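Local coordinates for protein putative cellulase CEL6 (Mycobacterium tuberculosis, PDB 1UP3) that probably hydrolyses internal beta-1,4-glucosidic bonds of cellulose as a family 6 endoglucanase, binding the glucan chain in its substrate cleft, at residues A[96-101]-A[140-145]; A[118-123]-A[162-167]; A[234-239]-A[265-270]. All coordinates share one frame; numbering follows the deposited sequence.

Interaction 1: A[96-101]-A[140-145]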
ATOM      1  N   ASP A  96     -11.891 -14.865  11.051  1.00  7.05           N
ATOM      2  CA  ASP A  96     -11.502 -15.135   9.677  1.00  8.70           C
ATOM      3  C   ASP A  96     -10.222 -14.382   9.357  1.00  7.99           C
ATOM      4  O   ASP A  96      -9.294 -14.930   8.760  1.00  7.70           O
ATOM      5  CB  ASP A  96     -12.581 -14.693   8.704  1.00  9.80           C
ATOM      6  CG  ASP A  96     -13.856 -15.497   8.790  1.00 14.81           C
ATOM      7  OD1 ASP A  96     -13.821 -16.696   9.078  1.00 20.08           O
ATOM      8  OD2 ASP A  96     -14.975 -14.944   8.596  1.00 20.17           O
ATOM      9  N   TYR A  97     -10.157 -13.112   9.751  1.00  7.70           N
ATOM     10  CA  TYR A  97      -8.981 -12.305   9.430  1.00  6.90           C
ATOM     11  C   TYR A  97      -7.733 -12.884  10.106  1.00  7.10           C
ATOM     12  O   TYR A  97      -6.649 -12.958   9.505  1.00  6.14           O
ATOM     13  CB  TYR A  97      -9.211 -10.852   9.884  1.00  6.69           C
ATOM     14  CG  TYR A  97      -8.082  -9.917   9.479  1.00  6.51           C
ATOM     15  CD1 TYR A  97      -8.003  -9.435   8.180  1.00  7.33           C
ATOM     16  CD2 TYR A  97      -7.060  -9.580  10.361  1.00  6.40           C
ATOM     17  CE1 TYR A  97      -6.975  -8.638   7.760  1.00  7.13           C
ATOM     18  CE2 TYR A  97      -6.007  -8.742   9.935  1.00  7.95           C
ATOM     19  CZ  TYR A  97      -5.988  -8.291   8.638  1.00  7.05           C
ATOM     20  OH  TYR A  97      -4.968  -7.480   8.175  1.00  7.79           O
ATOM     21  N   ARG A  98      -7.880 -13.282  11.363  1.00  6.14           N
ATOM     22  CA  ARG A  98      -6.732 -13.882  12.027  1.00  7.06           C
ATOM     23  C   ARG A  98      -6.233 -15.147  11.347  1.00  7.62           C
ATOM     24  O   ARG A  98      -5.029 -15.404  11.251  1.00  6.94           O
ATOM     25  CB  ARG A  98      -7.023 -14.121  13.500  1.00  6.93           C
ATOM     26  CG  ARG A  98      -7.263 -12.888  14.275  1.00 10.03           C
ATOM     27  CD  ARG A  98      -8.031 -13.205  15.506  1.00 17.76           C
ATOM     28  NE  ARG A  98      -7.125 -13.375  16.604  1.00 26.44           N
ATOM     29  CZ  ARG A  98      -6.891 -12.394  17.477  1.00 30.04           C
ATOM     30  NH1 ARG A  98      -7.530 -11.229  17.368  1.00 33.90           N
ATOM     31  NH2 ARG A  98      -6.030 -12.569  18.455  1.00 33.16           N
ATOM     32  N   GLY A  99      -7.128 -15.947  10.858  1.00  7.34           N
ATOM     33  CA  GLY A  99      -6.735 -17.159  10.163  1.00  7.18           C
ATOM     34  C   GLY A  99      -6.007 -16.843   8.868  1.00  7.40           C
ATOM     35  O   GLY A  99      -5.048 -17.517   8.478  1.00  7.54           O
ATOM     36  N   TRP A 100      -6.473 -15.789   8.217  1.00  6.40           N
ATOM     37  CA  TRP A 100      -5.844 -15.276   7.001  1.00  5.51           C
ATOM     38  C   TRP A 100      -4.421 -14.814   7.257  1.00  6.73           C
ATOM     39  O   TRP A 100      -3.522 -15.194   6.512  1.00  5.95           O
ATOM     40  CB  TRP A 100      -6.662 -14.130   6.456  1.00  5.91           C
ATOM     41  CG  TRP A 100      -6.288 -13.628   5.067  1.00  4.70           C
ATOM     42  CD1 TRP A 100      -6.408 -14.307   3.876  1.00  4.60           C
ATOM     43  CD2 TRP A 100      -5.841 -12.293   4.723  1.00  5.31           C
ATOM     44  NE1 TRP A 100      -6.060 -13.481   2.827  1.00  6.71           N
ATOM     45  CE2 TRP A 100      -5.721 -12.245   3.309  1.00  6.11           C
ATOM     46  CE3 TRP A 100      -5.564 -11.123   5.461  1.00  7.54           C
ATOM     47  CZ2 TRP A 100      -5.310 -11.082   2.623  1.00  6.00           C
ATOM     48  CZ3 TRP A 100      -5.161  -9.996   4.799  1.00  4.96           C
ATOM     49  CH2 TRP A 100      -5.046  -9.977   3.378  1.00  5.63           C
ATOM     50  N   ILE A 101      -4.217 -14.004   8.305  1.00  6.32           N
ATOM     51  CA  ILE A 101      -2.885 -13.560   8.688  1.00  6.57           C
ATOM     52  C   ILE A 101      -1.966 -14.777   9.011  1.00  7.12           C
ATOM     53  O   ILE A 101      -0.803 -14.785   8.607  1.00  6.70           O
ATOM     54  CB  ILE A 101      -2.969 -12.603   9.930  1.00  6.42           C
ATOM     55  CG1 ILE A 101      -3.607 -11.264   9.537  1.00  7.46           C
ATOM     56  CG2 ILE A 101      -1.611 -12.446  10.539  1.00  7.68           C
ATOM     57  CD1 ILE A 101      -2.827 -10.479   8.449  1.00  6.96           C
ATOM     58  N   VAL A 140      -4.986  -5.430  13.712  1.00  7.38           N
ATOM     59  CA  VAL A 140      -3.776  -4.879  13.157  1.00  6.72           C
ATOM     60  C   VAL A 140      -2.589  -5.287  14.027  1.00  7.33           C
ATOM     61  O   VAL A 140      -1.528  -5.610  13.509  1.00  8.16           O
ATOM     62  CB  VAL A 140      -3.881  -3.358  12.937  1.00  6.64           C
ATOM     63  CG1 VAL A 140      -2.538  -2.807  12.439  1.00  7.82           C
ATOM     64  CG2 VAL A 140      -4.984  -3.085  11.915  1.00  7.90           C
ATOM     65  N   ARG A 141      -2.753  -5.218  15.342  1.00  6.88           N
ATOM     66  CA  ARG A 141      -1.702  -5.694  16.234  1.00  7.27           C
ATOM     67  C   ARG A 141      -1.380  -7.182  16.010  1.00  7.72           C
ATOM     68  O   ARG A 141      -0.200  -7.588  16.032  1.00  7.61           O
ATOM     69  CB  ARG A 141      -2.091  -5.442  17.702  1.00  8.02           C
ATOM     70  CG  ARG A 141      -0.922  -5.757  18.651  1.00 10.08           C
ATOM     71  CD  ARG A 141      -1.223  -5.536  20.148  1.00 16.48           C
ATOM     72  NE  ARG A 141      -2.282  -4.593  20.331  1.00 24.21           N
ATOM     73  CZ  ARG A 141      -3.529  -4.809  20.743  1.00 29.50           C
ATOM     74  NH1 ARG A 141      -3.958  -5.999  21.179  1.00 32.28           N
ATOM     75  NH2 ARG A 141      -4.355  -3.753  20.742  1.00 31.05           N
ATOM     76  N   TYR A 142      -2.407  -7.993  15.772  1.00  7.84           N
ATOM     77  CA  TYR A 142      -2.227  -9.407  15.482  1.00  7.97           C
ATOM     78  C   TYR A 142      -1.370  -9.595  14.213  1.00  7.45           C
ATOM     79  O   TYR A 142      -0.445 -10.399  14.184  1.00  7.84           O
ATOM     80  CB  TYR A 142      -3.577 -10.099  15.322  1.00  9.13           C
ATOM     81  CG  TYR A 142      -3.436 -11.608  15.191  1.00  8.32           C
ATOM     82  CD1 TYR A 142      -3.280 -12.391  16.299  1.00 12.18           C
ATOM     83  CD2 TYR A 142      -3.391 -12.219  13.936  1.00  8.59           C
ATOM     84  CE1 TYR A 142      -3.101 -13.767  16.202  1.00 14.40           C
ATOM     85  CE2 TYR A 142      -3.225 -13.610  13.825  1.00  9.58           C
ATOM     86  CZ  TYR A 142      -3.054 -14.363  14.981  1.00 13.62           C
ATOM     87  OH  TYR A 142      -2.879 -15.746  14.947  1.00 14.05           O
ATOM     88  N   ALA A 143      -1.666  -8.807  13.181  1.00  7.23           N
ATOM     89  CA  ALA A 143      -0.870  -8.839  11.968  1.00  7.10           C
ATOM     90  C   ALA A 143       0.592  -8.513  12.233  1.00  7.87           C
ATOM     91  O   ALA A 143       1.472  -9.202  11.764  1.00  7.61           O
ATOM     92  CB  ALA A 143      -1.453  -7.904  10.935  1.00  8.08           C
ATOM     93  N   VAL A 144       0.870  -7.466  12.991  1.00  7.59           N
ATOM     94  CA  VAL A 144       2.227  -7.083  13.303  1.00  8.47           C
ATOM     95  C   VAL A 144       2.917  -8.210  14.041  1.00  9.11           C
ATOM     96  O   VAL A 144       4.026  -8.629  13.683  1.00  9.95           O
ATOM     97  CB  VAL A 144       2.286  -5.783  14.143  1.00  9.97           C
ATOM     98  CG1 VAL A 144       3.687  -5.547  14.681  1.00 11.66           C
ATOM     99  CG2 VAL A 144       1.836  -4.579  13.312  1.00 11.67           C
ATOM    100  N   ASP A 145       2.257  -8.715  15.087  1.00  8.83           N
ATOM    101  CA  ASP A 145       2.877  -9.739  15.938  1.00  9.74           C
ATOM    102  C   ASP A 145       3.164 -11.021  15.176  1.00 10.77           C
ATOM    103  O   ASP A 145       4.142 -11.712  15.488  1.00 11.48           O
ATOM    104  CB  ASP A 145       1.967 -10.093  17.109  1.00  9.42           C
ATOM    105  CG  ASP A 145       1.896  -9.012  18.189  1.00 14.23           C
ATOM    106  OD1 ASP A 145       2.703  -8.048  18.199  1.00 15.85           O
ATOM    107  OD2 ASP A 145       1.071  -9.138  19.128  1.00 18.26           O
TER
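Arg-98 lies over one face of the Tyr-142 ring, and following it outward from the backbone accounts for most of this contact. Its CB sits 3.8 Å from Tyr-142 CE2. CG comes next, stacked above the ring in a CH-pi contact, 4.1 Å from the centroid and only 16° off the normal. The chain then bends at chi3, which carries NE and CZ back across the ring toward its CD1 side. At the tip, NH2 of Arg-98 reaches 3.5 Å from Tyr-142 CD1. The guanidinium is tilted 37° to the ring plane, and its CZ lies 4.4 Å from the centroid, so the cation-pi interaction is real but off-centre. Tyr-142 meets it because its CG is anti to the backbone N (chi1 -173°), which throws the ring across to helix 94-108; there the hydroxyl is held by a hydrogen bond to Asp-102.

Ile-101 packs against the same tyrosine from an oblique direction, with CG2 3.8 Å from Tyr-142 CE2. The CB of Ile-101 is directed toward the neighbouring helix, and its other branch ends with CD1 on the methyl CB of Ala-143, also at 3.8 Å.

No hydrogen bond joins the two segments. Their axes run almost parallel, 9.9 Å apart at closest approach. This is packing of neighbouring helices that precede the adjacent parallel strands 113-117 and 153-158, as expected of the distorted beta/alpha barrel of family 6 glycoside hydrolases.

Interaction 2: A[118-123]-A[162-167]. With BGC (beta-D-glucopyranose), chain B; BGC (beta-D-glucopyranose), chain C.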
ATOM      1  N   GLU A 118      -2.669  -3.137   5.769  1.00  5.08           N
ATOM      2  CA  GLU A 118      -4.002  -2.536   5.818  1.00  4.53           C
ATOM      3  C   GLU A 118      -4.075  -1.032   5.584  1.00  5.82           C
ATOM      4  O   GLU A 118      -4.396  -0.255   6.477  1.00  5.68           O
ATOM      5  CB  GLU A 118      -4.697  -2.934   7.110  1.00  4.42           C
ATOM      6  CG  GLU A 118      -4.905  -4.438   7.226  1.00  4.53           C
ATOM      7  CD  GLU A 118      -5.813  -5.031   6.158  1.00  4.66           C
ATOM      8  OE1 GLU A 118      -6.657  -4.325   5.530  1.00  4.97           O
ATOM      9  OE2 GLU A 118      -5.704  -6.271   5.952  1.00  7.20           O
ATOM     10  N   PRO A 119      -3.869  -0.644   4.338  1.00  5.16           N
ATOM     11  CA  PRO A 119      -4.126   0.766   3.941  1.00  6.20           C
ATOM     12  C   PRO A 119      -5.477   1.238   4.485  1.00  6.34           C
ATOM     13  O   PRO A 119      -6.465   0.536   4.313  1.00  6.33           O
ATOM     14  CB  PRO A 119      -4.184   0.688   2.409  1.00  4.90           C
ATOM     15  CG  PRO A 119      -3.187  -0.398   2.091  1.00  5.29           C
ATOM     16  CD  PRO A 119      -3.417  -1.439   3.190  1.00  5.20           C
ATOM     17  N   ASP A 120      -5.467   2.382   5.145  1.00  6.65           N
ATOM     18  CA  ASP A 120      -6.658   3.106   5.646  1.00  6.86           C
ATOM     19  C   ASP A 120      -7.209   2.571   6.940  1.00  7.38           C
ATOM     20  O   ASP A 120      -8.031   3.246   7.539  1.00  7.73           O
ATOM     21  CB  ASP A 120      -7.830   3.153   4.659  1.00  7.17           C
ATOM     22  CG  ASP A 120      -7.469   3.664   3.285  1.00  8.88           C
ATOM     23  OD1 ASP A 120      -6.499   4.444   3.138  1.00  9.38           O
ATOM     24  OD2 ASP A 120      -8.172   3.323   2.290  1.00  9.48           O
ATOM     25  N   ALA A 121      -6.783   1.395   7.406  1.00  6.54           N
ATOM     26  CA  ALA A 121      -7.527   0.777   8.521  1.00  6.44           C
ATOM     27  C   ALA A 121      -7.459   1.618   9.790  1.00  6.71           C
ATOM     28  O   ALA A 121      -8.487   1.887  10.436  1.00  6.82           O
ATOM     29  CB  ALA A 121      -7.063  -0.635   8.779  1.00  6.59           C
ATOM     30  N   LEU A 122      -6.270   2.018  10.185  1.00  6.37           N
ATOM     31  CA  LEU A 122      -6.122   2.825  11.413  1.00  6.13           C
ATOM     32  C   LEU A 122      -6.712   4.225  11.211  1.00  6.84           C
ATOM     33  O   LEU A 122      -7.338   4.764  12.125  1.00  7.78           O
ATOM     34  CB  LEU A 122      -4.678   2.953  11.857  1.00  7.02           C
ATOM     35  CG  LEU A 122      -3.971   1.652  12.280  1.00  8.27           C
ATOM     36  CD1 LEU A 122      -2.573   1.957  12.788  1.00  9.73           C
ATOM     37  CD2 LEU A 122      -4.755   0.931  13.339  1.00  9.91           C
ATOM     38  N   ALA A 123      -6.525   4.792  10.026  1.00  6.82           N
ATOM     39  CA  ALA A 123      -6.955   6.193   9.780  1.00  8.20           C
ATOM     40  C   ALA A 123      -8.460   6.308   9.698  1.00  9.22           C
ATOM     41  O   ALA A 123      -9.013   7.336  10.108  1.00 10.85           O
ATOM     42  CB  ALA A 123      -6.313   6.746   8.512  1.00  9.11           C
ATOM     43  N   SER A 162      -0.908  13.036   5.514  1.00  6.18           N
ATOM     44  CA  SER A 162      -0.720  14.292   6.232  1.00  6.90           C
ATOM     45  C   SER A 162      -1.972  15.158   6.339  1.00  8.16           C
ATOM     46  O   SER A 162      -1.919  16.159   7.049  1.00  8.51           O
ATOM     47  CB  SER A 162       0.396  15.077   5.550  1.00  6.96           C
ATOM     48  OG  SER A 162      -0.003  15.378   4.219  1.00  7.91           O
ATOM     49  N   ARG A 163      -3.070  14.828   5.645  1.00  8.25           N
ATOM     50  CA  ARG A 163      -4.320  15.596   5.728  1.00  9.51           C
ATOM     51  C   ARG A 163      -5.481  14.755   6.289  1.00  8.79           C
ATOM     52  O   ARG A 163      -6.646  15.080   6.103  1.00 11.30           O
ATOM     53  CB  ARG A 163      -4.702  16.194   4.381  1.00  9.83           C
ATOM     54  CG  ARG A 163      -3.619  17.012   3.790  1.00 13.48           C
ATOM     55  CD  ARG A 163      -3.760  18.502   3.848  1.00 18.04           C
ATOM     56  NE  ARG A 163      -2.664  19.076   3.045  1.00 19.66           N
ATOM     57  CZ  ARG A 163      -2.790  19.636   1.830  1.00 23.51           C
ATOM     58  NH1 ARG A 163      -3.971  19.781   1.218  1.00 26.79           N
ATOM     59  NH2 ARG A 163      -1.718  20.098   1.222  1.00 22.42           N
ATOM     60  N   TRP A 164      -5.136  13.668   6.959  1.00  9.00           N
ATOM     61  CA  TRP A 164      -6.129  12.753   7.505  1.00  8.60           C
ATOM     62  C   TRP A 164      -6.110  12.918   9.020  1.00  9.60           C
ATOM     63  O   TRP A 164      -6.675  13.909   9.512  1.00 11.10           O
ATOM     64  CB  TRP A 164      -5.899  11.328   6.999  1.00  7.64           C
ATOM     65  CG  TRP A 164      -7.105  10.469   7.088  1.00  8.79           C
ATOM     66  CD1 TRP A 164      -8.208  10.644   7.899  1.00  8.81           C
ATOM     67  CD2 TRP A 164      -7.371   9.299   6.317  1.00  7.37           C
ATOM     68  NE1 TRP A 164      -9.126   9.645   7.669  1.00  9.92           N
ATOM     69  CE2 TRP A 164      -8.637   8.807   6.708  1.00  8.67           C
ATOM     70  CE3 TRP A 164      -6.658   8.608   5.323  1.00  6.65           C
ATOM     71  CZ2 TRP A 164      -9.190   7.650   6.143  1.00  8.88           C
ATOM     72  CZ3 TRP A 164      -7.203   7.462   4.792  1.00  7.03           C
ATOM     73  CH2 TRP A 164      -8.450   7.001   5.203  1.00  8.04           C
ATOM     74  N   LEU A 165      -5.529  12.001   9.789  1.00  9.88           N
ATOM     75  CA  LEU A 165      -5.408  12.216  11.238  1.00  9.50           C
ATOM     76  C   LEU A 165      -4.189  13.076  11.506  1.00  8.54           C
ATOM     77  O   LEU A 165      -3.272  13.148  10.705  1.00  8.35           O
ATOM     78  CB  LEU A 165      -5.279  10.893  12.004  1.00  9.78           C
ATOM     79  CG  LEU A 165      -6.338   9.832  11.846  1.00 13.72           C
ATOM     80  CD1 LEU A 165      -6.065   8.748  12.888  1.00 12.94           C
ATOM     81  CD2 LEU A 165      -7.693  10.450  12.009  1.00 14.89           C
ATOM     82  N   SER A 166      -4.149  13.724  12.666  1.00  8.73           N
ATOM     83  CA  SER A 166      -2.940  14.361  13.100  1.00  9.04           C
ATOM     84  C   SER A 166      -1.812  13.374  13.402  1.00  8.09           C
ATOM     85  O   SER A 166      -2.052  12.180  13.631  1.00  9.12           O
ATOM     86  CB  SER A 166      -3.190  15.202  14.338  1.00  9.38           C
ATOM     87  OG  SER A 166      -3.334  14.347  15.452  1.00  9.53           O
ATOM     88  N   ALA A 167      -0.589  13.883  13.381  1.00  8.63           N
ATOM     89  CA  ALA A 167       0.593  13.072  13.711  1.00  8.12           C
ATOM     90  C   ALA A 167       0.428  12.464  15.104  1.00  9.88           C
ATOM     91  O   ALA A 167       0.722  11.281  15.308  1.00  8.70           O
ATOM     92  CB  ALA A 167       1.874  13.859  13.627  1.00  7.83           C
TER
HETATM   93  C2  BGC B   4     -10.946   6.772   0.968  1.00 10.07           C
HETATM   94  C3  BGC B   4     -10.199   5.477   0.687  1.00 10.22           C
HETATM   95  C4  BGC B   4      -8.853   5.767   0.023  1.00  8.66           C
HETATM   96  C5  BGC B   4      -8.101   6.816   0.870  1.00  6.00           C
HETATM   97  C6  BGC B   4      -6.811   7.278   0.179  1.00  6.77           C
HETATM   98  C1  BGC B   4     -10.059   7.723   1.780  1.00  9.85           C
HETATM   99  O2  BGC B   4     -12.208   6.521   1.615  1.00 13.03           O
HETATM  100  O3  BGC B   4     -10.969   4.586  -0.104  1.00 10.65           O
HETATM  101  O4  BGC B   4      -8.047   4.591  -0.110  1.00  9.94           O
HETATM  102  O5  BGC B   4      -8.875   7.988   1.069  1.00  8.49           O
HETATM  103  O6  BGC B   4      -6.097   8.178   1.006  1.00  7.16           O
HETATM  104  C2  BGC C   3      -9.122  11.856   3.662  1.00 12.19           C
HETATM  105  C3  BGC C   3      -9.377  10.824   2.590  1.00  9.87           C
HETATM  106  C4  BGC C   3     -10.279   9.681   3.072  1.00  9.10           C
HETATM  107  C5  BGC C   3     -11.534  10.221   3.804  1.00 11.18           C
HETATM  108  C6  BGC C   3     -12.307   9.082   4.476  1.00 15.87           C
HETATM  109  C1  BGC C   3     -10.456  12.263   4.269  1.00 11.69           C
HETATM  110  O2  BGC C   3      -8.442  12.963   3.081  1.00 11.64           O
HETATM  111  O3  BGC C   3      -8.124  10.345   2.091  1.00  9.31           O
HETATM  112  O4  BGC C   3     -10.732   8.950   1.990  1.00 10.13           O
HETATM  113  O5  BGC C   3     -11.084  11.100   4.786  1.00 15.14           O
HETATM  114  O6  BGC C   3     -13.502   9.643   5.010  1.00 21.22           O
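Ala-123 presses its CB onto the middle of the Trp-164 indole: the methyl carbon is 3.5 Å from the centroid of the six-membered ring and 10° off its normal, a well-centred CH-pi contact. Glucose of chain C lies over the opposite face, displaced toward the rim, so the ring is sandwiched between protein and sugar. The first torsion of Trp-164 (-159°) swings the indole away from its own N and over to Ala-123, while a small chi2 sets the plane of the ring.

Asp-120 comes to the edge of the same ring, where OD1 is 3.5 Å from Trp-164 CZ3. The carboxylate is turned 53° from the indole plane, and its other oxygen, OD2, accepts a 2.7 Å hydrogen bond from O4 of the chain B glucose. One side chain thus borders the tryptophan and holds a sugar at once. Leu-165 brings CD2 to 3.9 Å from the carbonyl O of Ala-123.

Asp-82, His-161 and Asn-191 add further hydrogen bonds to the bound glucose units. A tryptophan platform against a glucose unit is a familiar feature of cellulase substrate clefts; here Asp-120 adds a hydrogen bond to the neighbouring unit.

Interaction 3: A[234-239]-A[265-270]. With SO4 (sulfate ion), chain E.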
ATOM      1  N   CYS A 234     -10.683  10.418  -5.344  1.00  8.00           N
ATOM      2  CA  CYS A 234     -11.407   9.368  -6.071  1.00  8.80           C
ATOM      3  C   CYS A 234     -11.309   9.624  -7.582  1.00  8.14           C
ATOM      4  O   CYS A 234     -12.009  10.461  -8.129  1.00  8.35           O
ATOM      5  CB  CYS A 234     -12.849   9.341  -5.563  1.00  8.37           C
ATOM      6  SG  CYS A 234     -13.676   7.756  -5.664  1.00 13.37           S
ATOM      7  N   ASN A 235     -10.383   8.927  -8.225  1.00  7.30           N
ATOM      8  CA  ASN A 235     -10.060   9.131  -9.649  1.00  8.29           C
ATOM      9  C   ASN A 235      -9.969  10.607 -10.090  1.00  7.71           C
ATOM     10  O   ASN A 235     -10.592  10.983 -11.091  1.00  9.02           O
ATOM     11  CB  ASN A 235     -11.090   8.428 -10.535  1.00  8.65           C
ATOM     12  CG  ASN A 235     -11.099   6.908 -10.370  1.00  8.27           C
ATOM     13  OD1 ASN A 235     -10.048   6.303 -10.125  1.00 10.13           O
ATOM     14  ND2 ASN A 235     -12.276   6.276 -10.526  1.00  9.21           N
ATOM     15  N   PRO A 236      -9.198  11.449  -9.409  1.00  7.51           N
ATOM     16  CA  PRO A 236      -9.042  12.839  -9.873  1.00  8.03           C
ATOM     17  C   PRO A 236      -8.313  12.940 -11.201  1.00  9.22           C
ATOM     18  O   PRO A 236      -7.441  12.163 -11.517  1.00  9.36           O
ATOM     19  CB  PRO A 236      -8.218  13.492  -8.782  1.00  7.30           C
ATOM     20  CG  PRO A 236      -7.421  12.319  -8.198  1.00  7.01           C
ATOM     21  CD  PRO A 236      -8.360  11.154  -8.236  1.00  7.65           C
ATOM     22  N   SER A 237      -8.677  13.957 -11.970  1.00 10.39           N
ATOM     23  CA  SER A 237      -7.912  14.265 -13.157  1.00 10.06           C
ATOM     24  C   SER A 237      -6.728  15.173 -12.813  1.00  8.74           C
ATOM     25  O   SER A 237      -6.614  15.717 -11.709  1.00 10.04           O
ATOM     26  CB  SER A 237      -8.822  14.895 -14.209  1.00 11.33           C
ATOM     27  OG  SER A 237      -9.285  16.141 -13.739  1.00 14.34           O
ATOM     28  N   GLY A 238      -5.825  15.312 -13.782  1.00  8.73           N
ATOM     29  CA  GLY A 238      -4.680  16.207 -13.689  1.00  9.33           C
ATOM     30  C   GLY A 238      -3.543  15.782 -12.763  1.00  7.98           C
ATOM     31  O   GLY A 238      -2.657  16.585 -12.439  1.00  9.99           O
ATOM     32  N   ARG A 239      -3.581  14.536 -12.296  1.00  7.69           N
ATOM     33  CA  ARG A 239      -2.529  13.990 -11.435  1.00  6.35           C
ATOM     34  C   ARG A 239      -1.439  13.357 -12.298  1.00  5.63           C
ATOM     35  O   ARG A 239      -1.685  12.961 -13.420  1.00  5.72           O
ATOM     36  CB  ARG A 239      -3.090  12.945 -10.460  1.00  6.36           C
ATOM     37  CG  ARG A 239      -4.243  13.427  -9.571  1.00  8.15           C
ATOM     38  CD  ARG A 239      -4.026  14.747  -8.856  1.00  8.87           C
ATOM     39  NE  ARG A 239      -4.571  15.853  -9.609  1.00 13.99           N
ATOM     40  CZ  ARG A 239      -4.094  17.100  -9.628  1.00 13.56           C
ATOM     41  NH1 ARG A 239      -2.985  17.472  -9.004  1.00 11.36           N
ATOM     42  NH2 ARG A 239      -4.743  17.997 -10.336  1.00 15.71           N
ATOM     43  N   GLU A 265      -5.304   1.605 -11.885  1.00  7.96           N
ATOM     44  CA  GLU A 265      -6.456   1.011 -11.190  1.00  8.64           C
ATOM     45  C   GLU A 265      -7.428   2.075 -10.717  1.00  8.63           C
ATOM     46  O   GLU A 265      -7.011   3.128 -10.200  1.00  8.27           O
ATOM     47  CB  GLU A 265      -5.998   0.184  -9.992  1.00  9.62           C
ATOM     48  CG  GLU A 265      -5.432  -1.137 -10.391  1.00 10.25           C
ATOM     49  CD  GLU A 265      -5.083  -1.947  -9.135  1.00 12.39           C
ATOM     50  OE1 GLU A 265      -5.537  -1.584  -7.997  1.00 19.52           O
ATOM     51  OE2 GLU A 265      -4.408  -2.900  -9.258  1.00 17.43           O
ATOM     52  N   SER A 266      -8.723   1.848 -10.953  1.00  8.10           N
ATOM     53  CA  SER A 266      -9.753   2.775 -10.517  1.00  7.91           C
ATOM     54  C   SER A 266      -9.817   2.830  -8.997  1.00  6.90           C
ATOM     55  O   SER A 266      -9.644   1.834  -8.323  1.00  8.83           O
ATOM     56  CB  SER A 266     -11.116   2.386 -11.068  1.00  8.56           C
ATOM     57  OG  SER A 266     -12.111   3.289 -10.597  1.00  8.46           O
ATOM     58  N   ASP A 267     -10.114   4.008  -8.465  1.00  7.43           N
ATOM     59  CA  ASP A 267     -10.336   4.183  -7.036  1.00  7.50           C
ATOM     60  C   ASP A 267     -11.755   3.769  -6.630  1.00  8.52           C
ATOM     61  O   ASP A 267     -12.052   3.663  -5.422  1.00 10.01           O
ATOM     62  CB  ASP A 267     -10.055   5.621  -6.607  1.00  7.29           C
ATOM     63  CG  ASP A 267      -8.626   6.033  -6.857  1.00  9.49           C
ATOM     64  OD1 ASP A 267      -7.732   5.284  -6.397  1.00 12.07           O
ATOM     65  OD2 ASP A 267      -8.326   7.078  -7.501  1.00 10.05           O
ATOM     66  N   GLY A 268     -12.641   3.616  -7.616  1.00  9.38           N
ATOM     67  CA  GLY A 268     -14.036   3.283  -7.368  1.00  9.29           C
ATOM     68  C   GLY A 268     -14.976   3.930  -8.379  1.00  9.33           C
ATOM     69  O   GLY A 268     -14.550   4.613  -9.299  1.00  9.20           O
ATOM     70  N   THR A 269     -16.275   3.752  -8.156  1.00 10.09           N
ATOM     71  CA  THR A 269     -17.271   4.377  -8.992  1.00  9.94           C
ATOM     72  C   THR A 269     -17.348   5.909  -8.835  1.00 10.33           C
ATOM     73  O   THR A 269     -17.676   6.635  -9.790  1.00  9.23           O
ATOM     74  CB  THR A 269     -18.624   3.707  -8.741  1.00 10.10           C
ATOM     75  OG1 THR A 269     -18.923   3.735  -7.350  1.00 10.85           O
ATOM     76  CG2 THR A 269     -18.603   2.260  -9.059  1.00 11.34           C
ATOM     77  N   CYS A 270     -17.012   6.387  -7.640  1.00 11.23           N
ATOM     78  CA  CYS A 270     -16.701   7.805  -7.387  1.00 13.44           C
ATOM     79  C   CYS A 270     -17.883   8.758  -7.660  1.00 15.15           C
ATOM     80  O   CYS A 270     -17.686   9.926  -7.950  1.00 16.43           O
ATOM     81  CB  CYS A 270     -15.407   8.221  -8.134  1.00 13.78           C
ATOM     82  SG  CYS A 270     -13.917   7.316  -7.570  1.00 16.16           S
TER
HETATM   83  S   SO4 E 387     -21.846   5.612  -8.185  1.00 19.45           S
HETATM   84  O1  SO4 E 387     -22.478   4.321  -8.035  1.00 22.22           O
HETATM   85  O2  SO4 E 387     -21.318   5.770  -9.528  1.00 17.61           O
HETATM   86  O3  SO4 E 387     -20.816   5.840  -7.160  1.00 16.74           O
HETATM   87  O4  SO4 E 387     -22.775   6.720  -7.864  1.00 22.78           O
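A disulfide ties together two loops, one before and one after strand 254-258, the last strand of the parallel sheet: Cys-234 SG and Cys-270 SG are 2.0 Å apart with a chi3 of -82°. Beside it, Asn-235 does the polar work: its side chain folds beside its own backbone N, and amide and main chain both bond to segment 265-270. OD1 of Asn-235 accepts from Asp-267 N at 2.8 Å in a nearly straight bond (171°), the donor tilted 29° from the carbonyl plane. In return, Asn-235 N donates to the anti lone pair of Asp-267 OD2 over 2.9 Å. The third bond runs from Asn-235 ND2 to Ser-266 OG, 3.0 Å, with the serine oxygen in the amide plane.

That hydroxyl also accepts from Gly-268 N at 3.0 Å, closing an ST turn, and is hydrogen-bonded to the carbonyl O of Pro-275. The other oxygen of Asp-267 makes salt bridges with Arg-220 and Lys-261, which help to fix the carboxylate. Thr-269 OG1 donates to O3 of a sulfate ion, probably from the crystallisation liquor, at 2.8 Å. Disulfide, reciprocal Asn-Asp bonds and ST turn form a cross-linked pair of loops following the last two sheet strands.

Interactions 1 and 2 touch directly although their centres are 19 Å apart: Tyr-97 OH lies 2.6 Å from Glu-118 OE2, a probable hydrogen bond, while Trp-100 packs on Glu-118, and Val-140 on Leu-122. Their segments alternate along the chain, so the helix pair and the sugar-binding turn are interleaved. Interaction 3 follows both in sequence. Its nearest atoms are about 9 Å from interaction 2 and about 14 Å from interaction 1, on the other side of the chain's centre from the latter. The bound thio-oligosaccharide relates interactions 2 and 3: interaction 2 contacts it directly, whereas the Asp-267 side chain of interaction 3 is about 6 Å from a bound glucose.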